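Local coordinates for protein pectinesterase A (Erwinia chrysanthemi, PDB 2NTP) that hydrolyses the methyl esters of pectin to release methanol, the first step in the maceration and soft-rotting of plant tissue by this bacterium, at residues A142-V147 and S163-C168; L55-E60 and K96-Q101. All coordinates share one frame; numbering follows the deposited sequence.

Contact 1: A142-V147 and S163-C168; sequences AYFKDV and SFFSDC
Phe-144 and Phe-165 lie side by side on one face of a pair of parallel strands, their rings only 9° from parallel but slid apart, with centroids 4.8 Å from each other. CD1 of Phe-144 stands over a face of the Phe-165 ring, 3.4 Å from its CE2. Both phenylalanines set CG anti to their own carbonyl carbon, and this shared torsion points the two rings the same way. The row continues beyond the pair, because Phe-165 stacks on Phe-185, while Leu-133 of strand 133-135 touches both side chains. Such rows of like residues at matching positions of successive coils are a hallmark of the right-handed parallel beta-helix, the fold of pectin methylesterases. Here residues 142-145 and 163-166 form neighbouring rungs of one sheet, nearly parallel, their axes 4.8 Å apart at closest approach. Backbone hydrogen bonds join them, such as Phe-144 N to Phe-164 O at 2.8 Å. On the other face Phe-164 meets Tyr-143, CD2 lying 3.4 Å from CE1, in a second slid pair whose planes diverge by 24°; Pro-339 of the C-terminal tail rests on both. Polar groups take over further along this face. The Lys-145 chain bends at its last torsion and brings NZ to Asp-167 OD2, a 2.9 Å salt bridge that meets the carboxylate from above its plane, while OD1 is held by Asn-187. A water ties Lys-145 NZ, Tyr-143 OH and Ser-166 OG together. Past the end of strand 163-166, Cys-168 is joined to Cys-188 by a disulfide.

Contact 2: L55-E60 and K96-Q101; sequences LHLKGE and KDFSAQ
His-56 and Ser-99 meet through a short side-chain hydrogen bond, ND1 to OG at 2.7 Å, which either partner could donate. The hydroxyl arrives at the edge of the imidazole, near its plane, and the other ring nitrogen, NE2, bonds to Asn-54 OD1, so both nitrogens are engaged and the ring's rotation is fixed. Ser-99 OG sits between its backbone N and carbonyl carbon (chi1 72°), which turns it to the histidine and also to a water that donates to Leu-57 O. That carbonyl therefore has two partners, since Gln-101 N reaches it as well, at 2.9 Å. The remaining backbone bonds follow the parallel beta pattern: Ser-99 N to Leu-55 O, Leu-57 N to Ser-99 O and Gly-59 N to Gln-101 O, the last at 2.8 Å. They unite two successive rungs of the parallel beta-helix. Another water accepts from Lys-58 NZ and donates to Gln-101 OE1, bridging two extended chains that run side by side. Asp-97 turns its carboxylate to Arg-141 in a salt bridge. On the face that bears Leu-57 and Ala-100 the packing is apolar: Leu-57 CD1 meets the edge of the ring of Phe-98, just before the strand, 3.8 Å from CZ. The polar side chains of His-56, Ser-99, Lys-58 and Gln-101 are served by one another, by Asn-54 and by water, whereas Leu-57 and Phe-98 meet through apolar atoms, a division consistent with an outward, partly hydrated face and an inward hydrophobic one.

Overall arrangement
Both contacts are mostly buried pairs of adjacent rungs in the same long parallel sheet, and they are themselves neighbours: Tyr-143 N and O are probably hydrogen-bonded to Phe-98 O and Ala-100 N. Contact 1 lies deeper, its centre about 11 Å from that of the chain, against about 16 Å for the centre of contact 2. It has an aromatic pair on each face; contact 2 has a single aromatic besides its histidine, Phe-98, packed on leucines. On the same, probably outward, face, contact 1 sets the Tyr-143/Phe-164 pair, a salt bridge and a shared water, contact 2 the His-56–Ser-99 bond and the Lys-58–water–Gln-101 bridge. Leu-341 of the C-terminal tail touches this face in both, on Tyr-143, Lys-145 and Gln-101.

Contact 1: A142-V147 and S163-C168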
loop_
_atom_site.group_PDB
_atom_site.type_symbol
_atom_site.label_atom_id
_atom_site.label_comp_id
_atom_site.label_asym_id
_atom_site.label_seq_id
_atom_site.Cartn_x
_atom_site.Cartn_y
_atom_site.Cartn_z
ATOM N N ALA A 142 -5.617 -11.327 -3.694
ATOM C CA ALA A 142 -6.270 -10.451 -2.725
ATOM C C ALA A 142 -6.949 -9.295 -3.451
ATOM O O ALA A 142 -6.308 -8.584 -4.224
ATOM C CB ALA A 142 -5.257 -9.923 -1.711
ATOM N N TYR A 143 -8.236 -9.104 -3.183
ATOM C CA TYR A 143 -9.057 -8.158 -3.941
ATOM C C TYR A 143 -9.641 -7.100 -3.018
ATOM O O TYR A 143 -10.292 -7.423 -2.026
ATOM C CB TYR A 143 -10.167 -8.940 -4.653
ATOM C CG TYR A 143 -11.141 -8.166 -5.531
ATOM C CD1 TYR A 143 -10.826 -6.911 -6.074
ATOM C CD2 TYR A 143 -12.377 -8.728 -5.850
ATOM C CE1 TYR A 143 -11.748 -6.226 -6.891
ATOM C CE2 TYR A 143 -13.284 -8.065 -6.665
ATOM C CZ TYR A 143 -12.970 -6.819 -7.180
ATOM O OH TYR A 143 -13.889 -6.188 -7.991
ATOM N N PHE A 144 -9.403 -5.835 -3.355
ATOM C CA PHE A 144 -9.897 -4.722 -2.551
ATOM C C PHE A 144 -10.723 -3.795 -3.426
ATOM O O PHE A 144 -10.187 -3.155 -4.326
ATOM C CB PHE A 144 -8.721 -3.983 -1.902
ATOM C CG PHE A 144 -7.845 -4.878 -1.079
ATOM C CD1 PHE A 144 -6.825 -5.616 -1.682
ATOM C CD2 PHE A 144 -8.069 -5.019 0.289
ATOM C CE1 PHE A 144 -6.021 -6.476 -0.924
ATOM C CE2 PHE A 144 -7.274 -5.873 1.051
ATOM C CZ PHE A 144 -6.250 -6.605 0.439
ATOM N N LYS A 145 -12.031 -3.753 -3.177
ATOM C CA LYS A 145 -12.944 -2.934 -3.981
ATOM C C LYS A 145 -13.640 -1.888 -3.122
ATOM O O LYS A 145 -14.197 -2.220 -2.075
ATOM C CB LYS A 145 -13.990 -3.799 -4.693
ATOM C CG LYS A 145 -14.892 -2.985 -5.629
ATOM C CD LYS A 145 -15.686 -3.837 -6.591
ATOM C CE LYS A 145 -16.436 -2.968 -7.593
ATOM N NZ LYS A 145 -15.544 -2.374 -8.642
ATOM N N ASP A 146 -13.617 -0.635 -3.578
ATOM C CA ASP A 146 -14.198 0.480 -2.826
ATOM C C ASP A 146 -13.615 0.500 -1.408
ATOM O O ASP A 146 -14.333 0.526 -0.401
ATOM C CB ASP A 146 -15.729 0.385 -2.828
ATOM C CG ASP A 146 -16.402 1.585 -2.182
ATOM O OD1 ASP A 146 -15.912 2.726 -2.334
ATOM O OD2 ASP A 146 -17.443 1.371 -1.522
ATOM N N VAL A 147 -12.289 0.471 -1.343
ATOM C CA VAL A 147 -11.572 0.472 -0.070
ATOM C C VAL A 147 -10.718 1.734 0.011
ATOM O O VAL A 147 -10.197 2.202 -1.001
ATOM C CB VAL A 147 -10.690 -0.800 0.081
ATOM C CG1 VAL A 147 -9.716 -0.677 1.247
ATOM C CG2 VAL A 147 -11.568 -2.043 0.264
ATOM N N SER A 163 -2.397 -8.830 -6.245
ATOM C CA SER A 163 -3.457 -8.102 -5.563
ATOM C C SER A 163 -4.099 -7.145 -6.556
ATOM O O SER A 163 -3.445 -6.676 -7.487
ATOM C CB SER A 163 -2.899 -7.326 -4.377
ATOM O OG SER A 163 -1.835 -6.505 -4.808
ATOM N N PHE A 164 -5.378 -6.862 -6.349
ATOM C CA PHE A 164 -6.111 -5.961 -7.238
ATOM C C PHE A 164 -6.887 -4.966 -6.396
ATOM O O PHE A 164 -7.606 -5.353 -5.470
ATOM C CB PHE A 164 -7.044 -6.763 -8.159
ATOM C CG PHE A 164 -7.871 -5.912 -9.098
ATOM C CD1 PHE A 164 -7.272 -4.984 -9.946
ATOM C CD2 PHE A 164 -9.253 -6.066 -9.147
ATOM C CE1 PHE A 164 -8.041 -4.201 -10.818
ATOM C CE2 PHE A 164 -10.033 -5.296 -10.021
ATOM C CZ PHE A 164 -9.426 -4.363 -10.854
ATOM N N PHE A 165 -6.700 -3.685 -6.704
ATOM C CA PHE A 165 -7.345 -2.584 -5.999
ATOM C C PHE A 165 -8.200 -1.820 -6.991
ATOM O O PHE A 165 -7.711 -1.367 -8.024
ATOM C CB PHE A 165 -6.292 -1.663 -5.380
ATOM C CG PHE A 165 -5.431 -2.342 -4.353
ATOM C CD1 PHE A 165 -4.343 -3.127 -4.744
ATOM C CD2 PHE A 165 -5.706 -2.198 -2.996
ATOM C CE1 PHE A 165 -3.551 -3.766 -3.797
ATOM C CE2 PHE A 165 -4.913 -2.828 -2.038
ATOM C CZ PHE A 165 -3.837 -3.617 -2.440
ATOM N N SER A 166 -9.480 -1.688 -6.667
ATOM C CA SER A 166 -10.457 -1.138 -7.599
ATOM C C SER A 166 -11.336 -0.116 -6.895
ATOM O O SER A 166 -11.812 -0.372 -5.787
ATOM C CB SER A 166 -11.311 -2.279 -8.158
ATOM O OG SER A 166 -12.398 -1.803 -8.934
ATOM N N ASP A 167 -11.553 1.033 -7.541
ATOM C CA ASP A 167 -12.410 2.100 -7.004
ATOM C C ASP A 167 -11.953 2.478 -5.600
ATOM O O ASP A 167 -12.756 2.588 -4.667
ATOM C CB ASP A 167 -13.895 1.687 -7.006
ATOM C CG ASP A 167 -14.379 1.211 -8.369
ATOM O OD1 ASP A 167 -13.772 1.562 -9.406
ATOM O OD2 ASP A 167 -15.388 0.475 -8.402
ATOM N N CYS A 168 -10.649 2.686 -5.468
ATOM C CA CYS A 168 -10.032 2.787 -4.166
ATOM C C CYS A 168 -9.475 4.180 -3.886
ATOM O O CYS A 168 -9.322 4.995 -4.796
ATOM C CB CYS A 168 -8.960 1.700 -4.020
ATOM S SG CYS A 168 -7.324 2.051 -4.715
HETATM O O HOH W 1 -13.628 -4.099 -9.767
#

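Contact 2: L55-E60 and K96-Q101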
loop_
_atom_site.group_PDB
_atom_site.type_symbol
_atom_site.label_atom_id
_atom_site.label_comp_id
_atom_site.label_asym_id
_atom_site.label_seq_id
_atom_site.Cartn_x
_atom_site.Cartn_y
_atom_site.Cartn_z
ATOM N N LEU A 55 -11.554 -15.847 2.849
ATOM C CA LEU A 55 -12.237 -14.966 3.797
ATOM C C LEU A 55 -12.537 -13.635 3.130
ATOM O O LEU A 55 -11.705 -13.118 2.373
ATOM C CB LEU A 55 -11.393 -14.743 5.057
ATOM C CG LEU A 55 -11.966 -13.726 6.056
ATOM C CD1 LEU A 55 -13.196 -14.286 6.775
ATOM C CD2 LEU A 55 -10.913 -13.274 7.040
ATOM N N HIS A 56 -13.721 -13.095 3.416
ATOM C CA HIS A 56 -14.232 -11.893 2.745
ATOM C C HIS A 56 -14.912 -10.947 3.727
ATOM O O HIS A 56 -15.810 -11.346 4.475
ATOM C CB HIS A 56 -15.180 -12.288 1.612
ATOM C CG HIS A 56 -14.615 -13.342 0.713
ATOM N ND1 HIS A 56 -13.810 -13.047 -0.365
ATOM C CD2 HIS A 56 -14.690 -14.693 0.769
ATOM C CE1 HIS A 56 -13.437 -14.167 -0.952
ATOM N NE2 HIS A 56 -13.945 -15.182 -0.275
ATOM N N LEU A 57 -14.454 -9.697 3.728
ATOM C CA LEU A 57 -15.018 -8.654 4.579
ATOM C C LEU A 57 -15.773 -7.661 3.715
ATOM O O LEU A 57 -15.281 -7.259 2.664
ATOM C CB LEU A 57 -13.916 -7.931 5.368
ATOM C CG LEU A 57 -12.932 -8.771 6.195
ATOM C CD1 LEU A 57 -11.895 -7.883 6.873
ATOM C CD2 LEU A 57 -13.672 -9.621 7.240
ATOM N N LYS A 58 -16.974 -7.291 4.158
ATOM C CA LYS A 58 -17.783 -6.279 3.487
ATOM C C LYS A 58 -18.269 -5.259 4.508
ATOM O O LYS A 58 -19.040 -5.598 5.405
ATOM C CB LYS A 58 -18.981 -6.921 2.768
ATOM C CG LYS A 58 -19.779 -5.948 1.910
ATOM C CD LYS A 58 -20.927 -6.646 1.189
ATOM C CE LYS A 58 -21.764 -5.655 0.390
ATOM N NZ LYS A 58 -22.785 -6.345 -0.461
ATOM N N GLY A 59 -17.808 -4.018 4.372
ATOM C CA GLY A 59 -18.240 -2.937 5.242
ATOM C C GLY A 59 -19.558 -2.354 4.773
ATOM O O GLY A 59 -19.905 -2.456 3.592
ATOM N N GLU A 60 -20.294 -1.755 5.707
ATOM C CA GLU A 60 -21.569 -1.098 5.407
ATOM C C GLU A 60 -21.391 0.064 4.425
ATOM O O GLU A 60 -22.237 0.285 3.553
ATOM C CB GLU A 60 -22.242 -0.625 6.703
ATOM C CG GLU A 60 -23.572 0.111 6.495
ATOM C CD GLU A 60 -24.327 0.390 7.789
ATOM O OE1 GLU A 60 -23.842 0.014 8.882
ATOM O OE2 GLU A 60 -25.422 0.990 7.701
ATOM N N LYS A 96 -4.890 -16.817 0.974
ATOM C CA LYS A 96 -5.277 -16.676 -0.421
ATOM C C LYS A 96 -6.752 -16.340 -0.553
ATOM O O LYS A 96 -7.546 -16.644 0.333
ATOM C CB LYS A 96 -4.971 -17.966 -1.183
ATOM C CG LYS A 96 -3.493 -18.258 -1.290
ATOM C CD LYS A 96 -3.236 -19.585 -1.959
ATOM C CE LYS A 96 -1.741 -19.848 -2.047
ATOM N NZ LYS A 96 -1.095 -19.759 -0.707
ATOM N N ASP A 97 -7.099 -15.708 -1.674
ATOM C CA ASP A 97 -8.492 -15.415 -2.038
ATOM C C ASP A 97 -9.243 -14.582 -1.005
ATOM O O ASP A 97 -10.433 -14.798 -0.759
ATOM C CB ASP A 97 -9.236 -16.707 -2.391
ATOM C CG ASP A 97 -8.609 -17.424 -3.568
ATOM O OD1 ASP A 97 -8.470 -16.799 -4.641
ATOM O OD2 ASP A 97 -8.244 -18.604 -3.421
ATOM N N PHE A 98 -8.531 -13.625 -0.412
ATOM C CA PHE A 98 -9.132 -12.648 0.483
ATOM C C PHE A 98 -9.766 -11.539 -0.337
ATOM O O PHE A 98 -9.233 -11.161 -1.380
ATOM C CB PHE A 98 -8.068 -12.035 1.406
ATOM C CG PHE A 98 -8.600 -10.939 2.297
ATOM C CD1 PHE A 98 -9.281 -11.256 3.472
ATOM C CD2 PHE A 98 -8.443 -9.590 1.953
ATOM C CE1 PHE A 98 -9.792 -10.251 4.296
ATOM C CE2 PHE A 98 -8.957 -8.577 2.772
ATOM C CZ PHE A 98 -9.628 -8.907 3.945
ATOM N N SER A 99 -10.892 -11.017 0.134
ATOM C CA SER A 99 -11.414 -9.755 -0.389
ATOM C C SER A 99 -11.921 -8.852 0.724
ATOM O O SER A 99 -12.418 -9.327 1.748
ATOM C CB SER A 99 -12.492 -9.970 -1.461
ATOM O OG SER A 99 -13.709 -10.449 -0.918
ATOM N N ALA A 100 -11.752 -7.547 0.521
ATOM C CA ALA A 100 -12.397 -6.536 1.346
ATOM C C ALA A 100 -13.148 -5.577 0.440
ATOM O O ALA A 100 -12.645 -5.197 -0.623
ATOM C CB ALA A 100 -11.369 -5.784 2.188
ATOM N N GLN A 101 -14.351 -5.193 0.862
ATOM C CA GLN A 101 -15.173 -4.255 0.106
ATOM C C GLN A 101 -15.803 -3.204 1.016
ATOM O O GLN A 101 -16.210 -3.519 2.134
ATOM C CB GLN A 101 -16.278 -4.994 -0.663
ATOM C CG GLN A 101 -17.119 -4.069 -1.553
ATOM C CD GLN A 101 -18.344 -4.741 -2.150
ATOM O OE1 GLN A 101 -18.782 -5.796 -1.691
ATOM N NE2 GLN A 101 -18.907 -4.119 -3.182
HETATM O O HOH W 2 -8.547 -15.089 2.706
HETATM O O HOH W 3 -15.381 -8.825 0.340
HETATM O O HOH W 4 -21.082 -6.803 -2.787
#